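Glycosyl hydrolases family 2, sugar binding domain protein (Bacteroides uniformis str. 3978 T3 ii, PDB 6D1P) is a gut bacterial beta-glucuronidase of glycosyl hydrolase family 2, probably hydrolysing the O-glycosidic bonds of glucuronide substrates. Local coordinates at residues 239-253 against 281-293. Sequence-based numbering, arbitrary orientation.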
ATOM      1  N   LYS A 239     -30.719  48.906  -5.982  1.00 59.92           N
ATOM      2  CA  LYS A 239     -30.387  47.698  -6.737  1.00 62.90           C
ATOM      3  C   LYS A 239     -31.490  46.642  -6.621  1.00 65.60           C
ATOM      4  O   LYS A 239     -32.147  46.529  -5.584  1.00 68.18           O
ATOM      5  CB  LYS A 239     -29.051  47.118  -6.258  1.00 63.04           C
ATOM      6  CG  LYS A 239     -28.676  45.760  -6.869  1.00 64.82           C
ATOM      7  CD  LYS A 239     -28.012  45.891  -8.247  1.00 66.66           C
ATOM      8  CE  LYS A 239     -26.550  45.423  -8.204  1.00 60.20           C
ATOM      9  NZ  LYS A 239     -25.771  45.803  -9.420  1.00 58.29           N
ATOM     10  N   GLU A 240     -31.697  45.871  -7.690  1.00 63.03           N
ATOM     11  CA  GLU A 240     -32.701  44.818  -7.704  1.00 60.77           C
ATOM     12  C   GLU A 240     -32.177  43.616  -8.492  1.00 61.13           C
ATOM     13  O   GLU A 240     -31.023  43.593  -8.940  1.00 57.01           O
ATOM     14  CB  GLU A 240     -34.027  45.338  -8.270  1.00 61.72           C
ATOM     15  CG  GLU A 240     -33.864  46.320  -9.407  1.00 68.10           C
ATOM     16  CD  GLU A 240     -35.164  46.562 -10.153  1.00 71.26           C
ATOM     17  OE1 GLU A 240     -36.245  46.360  -9.551  1.00 64.73           O
ATOM     18  OE2 GLU A 240     -35.097  46.943 -11.346  1.00 74.26           O
ATOM     19  N   PHE A 241     -33.043  42.611  -8.647  1.00 57.99           N
ATOM     20  CA  PHE A 241     -32.708  41.324  -9.246  1.00 52.70           C
ATOM     21  C   PHE A 241     -33.996  40.669  -9.722  1.00 53.93           C
ATOM     22  O   PHE A 241     -35.085  40.991  -9.244  1.00 55.82           O
ATOM     23  CB  PHE A 241     -31.975  40.400  -8.254  1.00 57.37           C
ATOM     24  CG  PHE A 241     -32.892  39.668  -7.289  1.00 56.85           C
ATOM     25  CD1 PHE A 241     -33.490  38.458  -7.644  1.00 50.56           C
ATOM     26  CD2 PHE A 241     -33.136  40.178  -6.019  1.00 57.18           C
ATOM     27  CE1 PHE A 241     -34.324  37.791  -6.766  1.00 47.97           C
ATOM     28  CE2 PHE A 241     -33.974  39.512  -5.134  1.00 55.30           C
ATOM     29  CZ  PHE A 241     -34.566  38.317  -5.508  1.00 51.05           C
ATOM     30  N   SER A 242     -33.858  39.713 -10.639  1.00 51.35           N
ATOM     31  CA  SER A 242     -35.009  39.131 -11.309  1.00 51.90           C
ATOM     32  C   SER A 242     -35.222  37.673 -10.928  1.00 52.74           C
ATOM     33  O   SER A 242     -34.313  36.983 -10.462  1.00 53.19           O
ATOM     34  CB  SER A 242     -34.869  39.229 -12.828  1.00 54.36           C
ATOM     35  OG  SER A 242     -36.026  38.687 -13.440  1.00 57.64           O
ATOM     36  N   LEU A 243     -36.443  37.202 -11.194  1.00 50.88           N
ATOM     37  CA  LEU A 243     -36.884  35.868 -10.790  1.00 49.88           C
ATOM     38  C   LEU A 243     -37.993  35.433 -11.742  1.00 51.60           C
ATOM     39  O   LEU A 243     -39.063  36.052 -11.752  1.00 54.86           O
ATOM     40  CB  LEU A 243     -37.387  35.898  -9.356  1.00 49.03           C
ATOM     41  CG  LEU A 243     -37.427  34.579  -8.598  1.00 49.27           C
ATOM     42  CD1 LEU A 243     -36.015  34.222  -8.201  1.00 50.32           C
ATOM     43  CD2 LEU A 243     -38.309  34.699  -7.389  1.00 51.71           C
ATOM     44  N   ARG A 244     -37.756  34.375 -12.526  1.00 47.38           N
ATOM     45  CA  ARG A 244     -38.748  33.883 -13.478  1.00 46.30           C
ATOM     46  C   ARG A 244     -38.973  32.388 -13.301  1.00 46.66           C
ATOM     47  O   ARG A 244     -38.026  31.634 -13.062  1.00 53.91           O
ATOM     48  CB  ARG A 244     -38.320  34.164 -14.917  1.00 48.81           C
ATOM     49  CG  ARG A 244     -38.170  35.632 -15.252  1.00 52.15           C
ATOM     50  CD  ARG A 244     -37.808  35.820 -16.724  1.00 62.60           C
ATOM     51  NE  ARG A 244     -36.564  36.574 -16.874  1.00 71.49           N
ATOM     52  CZ  ARG A 244     -36.493  37.903 -16.898  1.00 69.50           C
ATOM     53  NH1 ARG A 244     -37.606  38.622 -16.788  1.00 67.84           N
ATOM     54  NH2 ARG A 244     -35.317  38.513 -17.030  1.00 66.58           N
ATOM     55  N   VAL A 245     -40.224  31.960 -13.438  1.00 41.35           N
ATOM     56  CA  VAL A 245     -40.607  30.559 -13.297  1.00 43.83           C
ATOM     57  C   VAL A 245     -41.163  30.067 -14.623  1.00 49.29           C
ATOM     58  O   VAL A 245     -42.176  30.589 -15.103  1.00 54.02           O
ATOM     59  CB  VAL A 245     -41.636  30.352 -12.179  1.00 39.56           C
ATOM     60  CG1 VAL A 245     -42.150  28.933 -12.217  1.00 39.83           C
ATOM     61  CG2 VAL A 245     -41.009  30.641 -10.836  1.00 45.78           C
ATOM     62  N   PHE A 246     -40.530  29.040 -15.192  1.00 47.26           N
ATOM     63  CA  PHE A 246     -40.908  28.494 -16.490  1.00 47.33           C
ATOM     64  C   PHE A 246     -41.586  27.140 -16.343  1.00 44.45           C
ATOM     65  O   PHE A 246     -41.193  26.328 -15.505  1.00 45.14           O
ATOM     66  CB  PHE A 246     -39.688  28.350 -17.395  1.00 46.66           C
ATOM     67  CG  PHE A 246     -38.981  29.642 -17.658  1.00 50.83           C
ATOM     68  CD1 PHE A 246     -39.355  30.446 -18.727  1.00 47.90           C
ATOM     69  CD2 PHE A 246     -37.942  30.059 -16.835  1.00 47.59           C
ATOM     70  CE1 PHE A 246     -38.700  31.641 -18.971  1.00 47.66           C
ATOM     71  CE2 PHE A 246     -37.288  31.252 -17.070  1.00 49.37           C
ATOM     72  CZ  PHE A 246     -37.664  32.046 -18.142  1.00 51.68           C
ATOM     73  N   SER A 247     -42.593  26.898 -17.183  1.00 48.69           N
ATOM     74  CA  SER A 247     -43.336  25.646 -17.177  1.00 47.20           C
ATOM     75  C   SER A 247     -42.451  24.508 -17.675  1.00 45.50           C
ATOM     76  O   SER A 247     -41.365  24.739 -18.207  1.00 45.84           O
ATOM     77  CB  SER A 247     -44.574  25.766 -18.058  1.00 48.11           C
ATOM     78  OG  SER A 247     -44.219  25.667 -19.429  1.00 50.36           O
ATOM     79  N   PRO A 248     -42.894  23.248 -17.514  1.00 45.46           N
ATOM     80  CA  PRO A 248     -42.150  22.124 -18.108  1.00 47.48           C
ATOM     81  C   PRO A 248     -42.081  22.174 -19.628  1.00 54.60           C
ATOM     82  O   PRO A 248     -41.509  21.276 -20.260  1.00 54.27           O
ATOM     83  CB  PRO A 248     -42.921  20.884 -17.627  1.00 44.80           C
ATOM     84  CG  PRO A 248     -44.126  21.392 -16.895  1.00 46.53           C
ATOM     85  CD  PRO A 248     -43.864  22.798 -16.500  1.00 45.87           C
ATOM     86  N   GLU A 249     -42.650  23.224 -20.227  1.00 54.05           N
ATOM     87  CA  GLU A 249     -42.586  23.457 -21.663  1.00 57.30           C
ATOM     88  C   GLU A 249     -41.717  24.645 -22.042  1.00 54.26           C
ATOM     89  O   GLU A 249     -41.531  24.905 -23.234  1.00 58.30           O
ATOM     90  CB  GLU A 249     -43.992  23.668 -22.218  1.00 55.21           C
ATOM     91  CG  GLU A 249     -45.030  22.930 -21.444  1.00 55.36           C
ATOM     92  CD  GLU A 249     -45.062  21.488 -21.830  1.00 61.62           C
ATOM     93  OE1 GLU A 249     -44.252  21.102 -22.704  1.00 59.15           O
ATOM     94  OE2 GLU A 249     -45.902  20.749 -21.274  1.00 66.93           O
ATOM     95  N   GLY A 250     -41.181  25.370 -21.071  1.00 52.12           N
ATOM     96  CA  GLY A 250     -40.386  26.539 -21.357  1.00 51.07           C
ATOM     97  C   GLY A 250     -41.164  27.825 -21.320  1.00 55.32           C
ATOM     98  O   GLY A 250     -40.565  28.896 -21.478  1.00 58.19           O
ATOM     99  N   LYS A 251     -42.474  27.751 -21.107  1.00 53.51           N
ATOM    100  CA  LYS A 251     -43.339  28.917 -21.139  1.00 55.68           C
ATOM    101  C   LYS A 251     -43.350  29.568 -19.768  1.00 59.11           C
ATOM    102  O   LYS A 251     -43.573  28.896 -18.756  1.00 60.00           O
ATOM    103  CB  LYS A 251     -44.760  28.535 -21.562  1.00 57.52           C
ATOM    104  CG  LYS A 251     -44.937  28.305 -23.069  1.00 59.19           C
ATOM    105  CD  LYS A 251     -44.582  26.880 -23.496  1.00 59.62           C
ATOM    106  CE  LYS A 251     -44.343  26.784 -25.008  1.00 65.48           C
ATOM    107  NZ  LYS A 251     -43.032  27.402 -25.369  1.00 60.24           N
ATOM    108  N   GLU A 252     -43.099  30.871 -19.744  1.00 58.01           N
ATOM    109  CA  GLU A 252     -43.085  31.622 -18.500  1.00 57.35           C
ATOM    110  C   GLU A 252     -44.454  31.574 -17.825  1.00 60.57           C
ATOM    111  O   GLU A 252     -45.456  32.016 -18.397  1.00 61.25           O
ATOM    112  CB  GLU A 252     -42.667  33.059 -18.795  1.00 54.44           C
ATOM    113  CG  GLU A 252     -42.844  34.016 -17.644  1.00 57.04           C
ATOM    114  CD  GLU A 252     -42.085  35.299 -17.880  1.00 60.75           C
ATOM    115  OE1 GLU A 252     -41.026  35.226 -18.548  1.00 59.86           O
ATOM    116  OE2 GLU A 252     -42.546  36.370 -17.415  1.00 58.91           O
ATOM    117  N   VAL A 253     -44.503  31.009 -16.613  1.00 58.15           N
ATOM    118  CA  VAL A 253     -45.754  30.951 -15.861  1.00 55.94           C
ATOM    119  C   VAL A 253     -45.936  32.172 -14.973  1.00 59.11           C
ATOM    120  O   VAL A 253     -47.071  32.474 -14.574  1.00 56.56           O
ATOM    121  CB  VAL A 253     -45.860  29.694 -14.975  1.00 55.48           C
ATOM    122  CG1 VAL A 253     -45.274  28.484 -15.669  1.00 58.36           C
ATOM    123  CG2 VAL A 253     -45.178  29.921 -13.633  1.00 55.60           C
ATOM    124  N   PRO A 281     -42.554  12.653 -15.018  1.00 30.62           N
ATOM    125  CA  PRO A 281     -41.691  13.545 -14.218  1.00 34.01           C
ATOM    126  C   PRO A 281     -41.652  14.974 -14.754  1.00 37.71           C
ATOM    127  O   PRO A 281     -40.598  15.513 -15.118  1.00 37.48           O
ATOM    128  CB  PRO A 281     -40.328  12.842 -14.296  1.00 33.59           C
ATOM    129  CG  PRO A 281     -40.343  12.132 -15.608  1.00 34.49           C
ATOM    130  CD  PRO A 281     -41.780  11.695 -15.828  1.00 28.68           C
ATOM    131  N   ALA A 282     -42.814  15.615 -14.783  1.00 35.42           N
ATOM    132  CA  ALA A 282     -42.876  17.012 -15.185  1.00 38.31           C
ATOM    133  C   ALA A 282     -42.099  17.881 -14.205  1.00 38.96           C
ATOM    134  O   ALA A 282     -42.383  17.894 -13.001  1.00 35.52           O
ATOM    135  CB  ALA A 282     -44.332  17.475 -15.273  1.00 39.57           C
ATOM    136  N   LEU A 283     -41.133  18.626 -14.728  1.00 38.12           N
ATOM    137  CA  LEU A 283     -40.289  19.498 -13.933  1.00 37.31           C
ATOM    138  C   LEU A 283     -40.506  20.939 -14.355  1.00 42.22           C
ATOM    139  O   LEU A 283     -40.490  21.246 -15.551  1.00 39.43           O
ATOM    140  CB  LEU A 283     -38.816  19.132 -14.095  1.00 37.62           C
ATOM    141  CG  LEU A 283     -38.318  17.842 -13.454  1.00 40.60           C
ATOM    142  CD1 LEU A 283     -36.880  17.526 -13.915  1.00 31.68           C
ATOM    143  CD2 LEU A 283     -38.382  17.987 -11.955  1.00 34.50           C
ATOM    144  N   TYR A 284     -40.725  21.809 -13.372  1.00 40.37           N
ATOM    145  CA  TYR A 284     -40.717  23.246 -13.567  1.00 39.53           C
ATOM    146  C   TYR A 284     -39.306  23.776 -13.377  1.00 43.57           C
ATOM    147  O   TYR A 284     -38.430  23.101 -12.828  1.00 41.23           O
ATOM    148  CB  TYR A 284     -41.666  23.938 -12.588  1.00 43.12           C
ATOM    149  CG  TYR A 284     -43.137  23.812 -12.916  1.00 41.63           C
ATOM    150  CD1 TYR A 284     -43.787  22.591 -12.811  1.00 37.46           C
ATOM    151  CD2 TYR A 284     -43.878  24.922 -13.314  1.00 44.91           C
ATOM    152  CE1 TYR A 284     -45.122  22.469 -13.094  1.00 41.88           C
ATOM    153  CE2 TYR A 284     -45.233  24.813 -13.604  1.00 38.55           C
ATOM    154  CZ  TYR A 284     -45.848  23.582 -13.494  1.00 43.57           C
ATOM    155  OH  TYR A 284     -47.192  23.442 -13.782  1.00 49.11           O
ATOM    156  N   THR A 285     -39.095  25.014 -13.817  1.00 43.64           N
ATOM    157  CA  THR A 285     -37.799  25.659 -13.705  1.00 44.58           C
ATOM    158  C   THR A 285     -37.956  27.025 -13.062  1.00 46.67           C
ATOM    159  O   THR A 285     -38.935  27.727 -13.315  1.00 47.61           O
ATOM    160  CB  THR A 285     -37.119  25.791 -15.075  1.00 50.75           C
ATOM    161  OG1 THR A 285     -36.455  24.561 -15.386  1.00 49.01           O
ATOM    162  CG2 THR A 285     -36.087  26.913 -15.077  1.00 47.71           C
ATOM    163  N   CYS A 286     -37.003  27.377 -12.205  1.00 45.09           N
ATOM    164  CA  CYS A 286     -36.907  28.705 -11.629  1.00 44.47           C
ATOM    165  C   CYS A 286     -35.543  29.281 -11.973  1.00 48.11           C
ATOM    166  O   CYS A 286     -34.515  28.647 -11.713  1.00 49.69           O
ATOM    167  CB  CYS A 286     -37.112  28.655 -10.116  1.00 48.10           C
ATOM    168  SG  CYS A 286     -36.775  30.205  -9.264  1.00 51.35           S
ATOM    169  N   VAL A 287     -35.531  30.466 -12.577  1.00 49.14           N
ATOM    170  CA  VAL A 287     -34.293  31.129 -12.977  1.00 48.32           C
ATOM    171  C   VAL A 287     -34.172  32.414 -12.176  1.00 50.49           C
ATOM    172  O   VAL A 287     -35.040  33.295 -12.260  1.00 53.31           O
ATOM    173  CB  VAL A 287     -34.251  31.424 -14.486  1.00 47.99           C
ATOM    174  CG1 VAL A 287     -32.928  32.058 -14.852  1.00 43.15           C
ATOM    175  CG2 VAL A 287     -34.478  30.162 -15.302  1.00 45.92           C
ATOM    176  N   ALA A 288     -33.109  32.512 -11.390  1.00 49.56           N
ATOM    177  CA  ALA A 288     -32.749  33.739 -10.707  1.00 48.82           C
ATOM    178  C   ALA A 288     -31.615  34.405 -11.467  1.00 50.80           C
ATOM    179  O   ALA A 288     -30.772  33.741 -12.075  1.00 53.60           O
ATOM    180  CB  ALA A 288     -32.325  33.481  -9.259  1.00 48.60           C
ATOM    181  N   GLU A 289     -31.590  35.727 -11.414  1.00 52.85           N
ATOM    182  CA  GLU A 289     -30.708  36.471 -12.292  1.00 52.41           C
ATOM    183  C   GLU A 289     -30.314  37.765 -11.611  1.00 50.05           C
ATOM    184  O   GLU A 289     -31.178  38.522 -11.159  1.00 51.44           O
ATOM    185  CB  GLU A 289     -31.407  36.746 -13.623  1.00 53.70           C
ATOM    186  CG  GLU A 289     -30.505  36.626 -14.809  1.00 56.50           C
ATOM    187  CD  GLU A 289     -31.141  37.190 -16.049  1.00 63.95           C
ATOM    188  OE1 GLU A 289     -32.219  36.691 -16.439  1.00 61.90           O
ATOM    189  OE2 GLU A 289     -30.570  38.149 -16.613  1.00 67.79           O
ATOM    190  N   LEU A 290     -29.021  38.017 -11.541  1.00 47.26           N
ATOM    191  CA  LEU A 290     -28.508  39.213 -10.904  1.00 46.93           C
ATOM    192  C   LEU A 290     -27.439  39.810 -11.801  1.00 52.45           C
ATOM    193  O   LEU A 290     -26.644  39.080 -12.400  1.00 56.33           O
ATOM    194  CB  LEU A 290     -27.936  38.900  -9.518  1.00 49.19           C
ATOM    195  CG  LEU A 290     -27.299  40.087  -8.800  1.00 49.63           C
ATOM    196  CD1 LEU A 290     -28.376  41.115  -8.458  1.00 55.63           C
ATOM    197  CD2 LEU A 290     -26.560  39.635  -7.555  1.00 51.58           C
ATOM    198  N   ILE A 291     -27.420  41.138 -11.892  1.00 52.67           N
ATOM    199  CA  ILE A 291     -26.516  41.856 -12.777  1.00 51.77           C
ATOM    200  C   ILE A 291     -25.678  42.826 -11.960  1.00 54.31           C
ATOM    201  O   ILE A 291     -26.194  43.499 -11.061  1.00 58.59           O
ATOM    202  CB  ILE A 291     -27.290  42.605 -13.881  1.00 53.34           C
ATOM    203  CG1 ILE A 291     -28.201  41.635 -14.628  1.00 48.90           C
ATOM    204  CG2 ILE A 291     -26.320  43.284 -14.846  1.00 51.45           C
ATOM    205  CD1 ILE A 291     -29.349  42.298 -15.339  1.00 51.86           C
ATOM    206  N   ASP A 292     -24.383  42.878 -12.260  1.00 53.89           N
ATOM    207  CA  ASP A 292     -23.524  43.958 -11.804  1.00 55.09           C
ATOM    208  C   ASP A 292     -22.389  44.103 -12.801  1.00 54.64           C
ATOM    209  O   ASP A 292     -21.923  43.111 -13.368  1.00 56.25           O
ATOM    210  CB  ASP A 292     -22.974  43.706 -10.397  1.00 64.15           C
ATOM    211  CG  ASP A 292     -22.535  44.984  -9.711  1.00 65.12           C
ATOM    212  OD1 ASP A 292     -23.302  45.972  -9.771  1.00 66.57           O
ATOM    213  OD2 ASP A 292     -21.432  44.998  -9.116  1.00 66.97           O
ATOM    214  N   ASN A 293     -21.971  45.353 -13.023  1.00 57.04           N
ATOM    215  CA  ASN A 293     -20.865  45.682 -13.930  1.00 56.96           C
ATOM    216  C   ASN A 293     -21.058  45.060 -15.313  1.00 54.35           C
ATOM    217  O   ASN A 293     -20.090  44.719 -15.995  1.00 58.99           O
ATOM    218  CB  ASN A 293     -19.518  45.268 -13.330  1.00 57.79           C
ATOM    219  CG  ASN A 293     -19.120  46.125 -12.119  1.00 61.67           C
ATOM    220  OD1 ASN A 293     -19.944  46.837 -11.546  1.00 57.96           O
ATOM    221  ND2 ASN A 293     -17.847  46.053 -11.733  1.00 63.02           N
TER
HETATM  222  O   HOH W   1     -29.837  42.898 -11.296  1.00 48.12           O
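P248 lays its CD over the centre of the Y284 ring, 3.5 Å from the centroid, a CH-pi contact in which the rigid, puckered pyrrolidine offers a C-H polarised by the adjoining nitrogen to the electron-rich face. V253 CG1 meets the ring edge. F246 CE2 packs 3.5 Å from V287 CG2; with CG anti to its carbonyl carbon (chi1 -60°), F246 turns its ring edge to this branched neighbour. E289 OE1 is held chiefly by R298 of the neighbouring strand, with R244 NH2 a long second partner at 3.6 Å. At the exposed strand end, long, flexible K239 brings NZ to I291 O (2.9 Å) and to D292 OD1, a salt bridge modelled doubtfully short. Strands 240-246 and 284-292 run antiparallel as the central pair of a four-stranded sheet in the immunoglobulin-like beta-sandwich domain of family 2 enzymes. Paired backbone bonds join S242 to E289, R244 to V287 and F246 to T285. Apolar L243, V245, C286 and A288 share the buried face, small A288 admitting L243 CD1, and strands 203-213 and 219-229 pack against it. Y284 OH is hydrogen-bonded to Q274 N and F305 meets the ring edge-to-face; an alanine here would probably leave P248 without its aromatic platform and Q274 N without its mate.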